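PDB 1QYD: pinoresinol-lariciresinol reductase from Thuja plicata, which catalyses the NADPH-dependent, enantioselective reduction of pinoresinol to lariciresinol and of lariciresinol to secoisolariciresinol in lignan biosynthesis. Local coordinates for residues A[7-12]-A[31-36]. Residues are numbered along the deposited sequence; the frame is centred on the assembly and turned at random.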
loop_
_atom_site.group_PDB
_atom_site.type_symbol
_atom_site.label_atom_id
_atom_site.label_comp_id
_atom_site.label_asym_id
_atom_site.label_seq_id
_atom_site.Cartn_x
_atom_site.Cartn_y
_atom_site.Cartn_z
ATOM N N VAL A 7 13.659 -27.111 -4.659
ATOM C CA VAL A 7 12.726 -26.031 -4.427
ATOM C C VAL A 7 13.215 -25.080 -3.383
ATOM O O VAL A 7 13.897 -25.410 -2.423
ATOM C CB VAL A 7 11.278 -26.579 -4.062
ATOM C CG1 VAL A 7 10.973 -27.807 -4.944
ATOM C CG2 VAL A 7 11.156 -26.949 -2.602
ATOM N N LEU A 8 12.900 -23.839 -3.678
ATOM C CA LEU A 8 13.250 -22.753 -2.801
ATOM C C LEU A 8 11.921 -22.171 -2.368
ATOM O O LEU A 8 11.137 -21.767 -3.230
ATOM C CB LEU A 8 14.072 -21.723 -3.564
ATOM C CG LEU A 8 14.540 -20.454 -2.848
ATOM C CD1 LEU A 8 15.286 -20.774 -1.559
ATOM C CD2 LEU A 8 15.536 -19.734 -3.733
ATOM N N ILE A 9 11.646 -22.184 -1.055
ATOM C CA ILE A 9 10.451 -21.533 -0.581
ATOM C C ILE A 9 10.861 -20.322 0.209
ATOM O O ILE A 9 11.671 -20.323 1.133
ATOM C CB ILE A 9 9.598 -22.466 0.294
ATOM C CG1 ILE A 9 9.327 -23.742 -0.462
ATOM C CG2 ILE A 9 8.203 -21.854 0.542
ATOM C CD1 ILE A 9 9.391 -24.959 0.412
ATOM N N VAL A 10 10.284 -19.254 -0.283
ATOM C CA VAL A 10 10.465 -17.950 0.281
ATOM C C VAL A 10 9.062 -17.634 0.789
ATOM O O VAL A 10 8.091 -17.983 0.141
ATOM C CB VAL A 10 11.055 -17.107 -0.896
ATOM C CG1 VAL A 10 10.524 -17.463 -2.279
ATOM C CG2 VAL A 10 10.736 -15.677 -0.584
ATOM N N GLY A 11 8.868 -17.077 1.987
ATOM C CA GLY A 11 7.548 -16.907 2.585
ATOM C C GLY A 11 7.140 -18.051 3.547
ATOM O O GLY A 11 6.261 -17.906 4.401
ATOM N N GLY A 12 7.832 -19.190 3.461
ATOM C CA GLY A 12 7.646 -20.459 4.190
ATOM C C GLY A 12 7.655 -20.510 5.709
ATOM O O GLY A 12 7.605 -21.623 6.256
ATOM N N THR A 31 14.530 -29.502 -0.258
ATOM C CA THR A 31 13.964 -28.212 0.055
ATOM C C THR A 31 14.867 -27.326 0.858
ATOM O O THR A 31 15.529 -27.738 1.797
ATOM C CB THR A 31 12.644 -28.447 0.764
ATOM O OG1 THR A 31 11.875 -29.135 -0.199
ATOM C CG2 THR A 31 11.873 -27.216 1.145
ATOM N N TYR A 32 14.850 -26.113 0.331
ATOM C CA TYR A 32 15.566 -24.946 0.767
ATOM C C TYR A 32 14.515 -23.935 1.184
ATOM O O TYR A 32 13.539 -23.725 0.469
ATOM C CB TYR A 32 16.351 -24.293 -0.354
ATOM C CG TYR A 32 17.510 -25.014 -1.018
ATOM C CD1 TYR A 32 17.378 -26.249 -1.666
ATOM C CD2 TYR A 32 18.733 -24.358 -1.023
ATOM C CE1 TYR A 32 18.479 -26.818 -2.333
ATOM C CE2 TYR A 32 19.835 -24.904 -1.675
ATOM C CZ TYR A 32 19.716 -26.135 -2.337
ATOM O OH TYR A 32 20.837 -26.631 -3.010
ATOM N N VAL A 33 14.740 -23.237 2.298
ATOM C CA VAL A 33 13.818 -22.220 2.749
ATOM C C VAL A 33 14.543 -20.928 3.000
ATOM O O VAL A 33 15.234 -20.727 4.006
ATOM C CB VAL A 33 13.043 -22.606 4.085
ATOM C CG1 VAL A 33 12.250 -21.469 4.697
ATOM C CG2 VAL A 33 11.944 -23.570 3.723
ATOM N N LEU A 34 14.261 -20.004 2.089
ATOM C CA LEU A 34 14.771 -18.668 2.280
ATOM C C LEU A 34 13.926 -18.001 3.333
ATOM O O LEU A 34 12.688 -18.026 3.324
ATOM C CB LEU A 34 14.690 -17.848 1.008
ATOM C CG LEU A 34 15.545 -16.586 0.912
ATOM C CD1 LEU A 34 15.976 -16.526 -0.528
ATOM C CD2 LEU A 34 14.832 -15.313 1.354
ATOM N N PHE A 35 14.714 -17.498 4.277
ATOM C CA PHE A 35 14.160 -16.649 5.291
ATOM C C PHE A 35 14.974 -15.393 5.473
ATOM O O PHE A 35 16.201 -15.338 5.442
ATOM C CB PHE A 35 14.061 -17.388 6.606
ATOM C CG PHE A 35 15.346 -17.663 7.355
ATOM C CD1 PHE A 35 15.766 -16.772 8.354
ATOM C CD2 PHE A 35 16.062 -18.824 7.094
ATOM C CE1 PHE A 35 16.907 -17.043 9.104
ATOM C CE2 PHE A 35 17.204 -19.084 7.856
ATOM C CZ PHE A 35 17.626 -18.200 8.855
ATOM N N ARG A 36 14.149 -14.406 5.747
ATOM C CA ARG A 36 14.455 -13.011 5.953
ATOM C C ARG A 36 15.389 -12.774 7.148
ATOM O O ARG A 36 15.971 -13.710 7.686
ATOM C CB ARG A 36 13.108 -12.278 6.144
ATOM C CG ARG A 36 11.752 -12.811 5.556
ATOM C CD ARG A 36 11.192 -14.160 6.113
ATOM N NE ARG A 36 9.754 -14.373 5.937
ATOM C CZ ARG A 36 9.171 -15.583 5.818
ATOM N NH1 ARG A 36 9.872 -16.719 5.834
ATOM N NH2 ARG A 36 7.836 -15.661 5.751
HETATM O O HOH W 1 11.611 -15.624 3.334
#
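Tyr32 N donates to Val7 O at 3.0 Å and Ile9 N donates to Tyr32 O at 2.9 Å, the latter bond bent little (167° at the hydrogen); Leu34 N to Ile9 O is a weak third. Tyr32 bonding through N and O to residues two apart, with strand axes at 26°, marks parallel neighbours, here the first two strands of a Rossmann-type beta-alpha-beta unit whose crossover is helix 17-26. Beyond Val10 and Leu34 the segments separate, and a water joins them, donating to Leu34 O at 2.6 Å and accepting a weak bond from Gly11 N. Farther out, Arg36 NH2 gives Gly11 O a weak bond of 3.1 Å. Bent at chi2 (65°), the arginine chain turns its guanidinium back to the glycine turn, one face over Gly11 N, offset toward the rim. With an alanine in place of Arg36, Gly11 O would probably lose this donor and the inferred NADP(+) site one of its basic groups. On the face packed against helix 17-26, Ile9 CD1 reaches Thr31 CG2 at 3.4 Å, while Thr31 OG1 bonds back to His29 O. On the other face, Leu8 CD1 touches Tyr32 CB and Leu34 CB, each at 3.9 Å, the Leu8 and Tyr32 side chains crossing at about a right angle. A CB on Gly12 would be crowded by Ile9 CG2, which favours glycine at this point. Gly11, Gly12 and Arg36 are inferred NADP(+) ligands, and the side chain of Lys45, another, lies near Arg36; basic groups beside a glycine-rich turn are consistent with a site for the 2'-phosphate of NADPH.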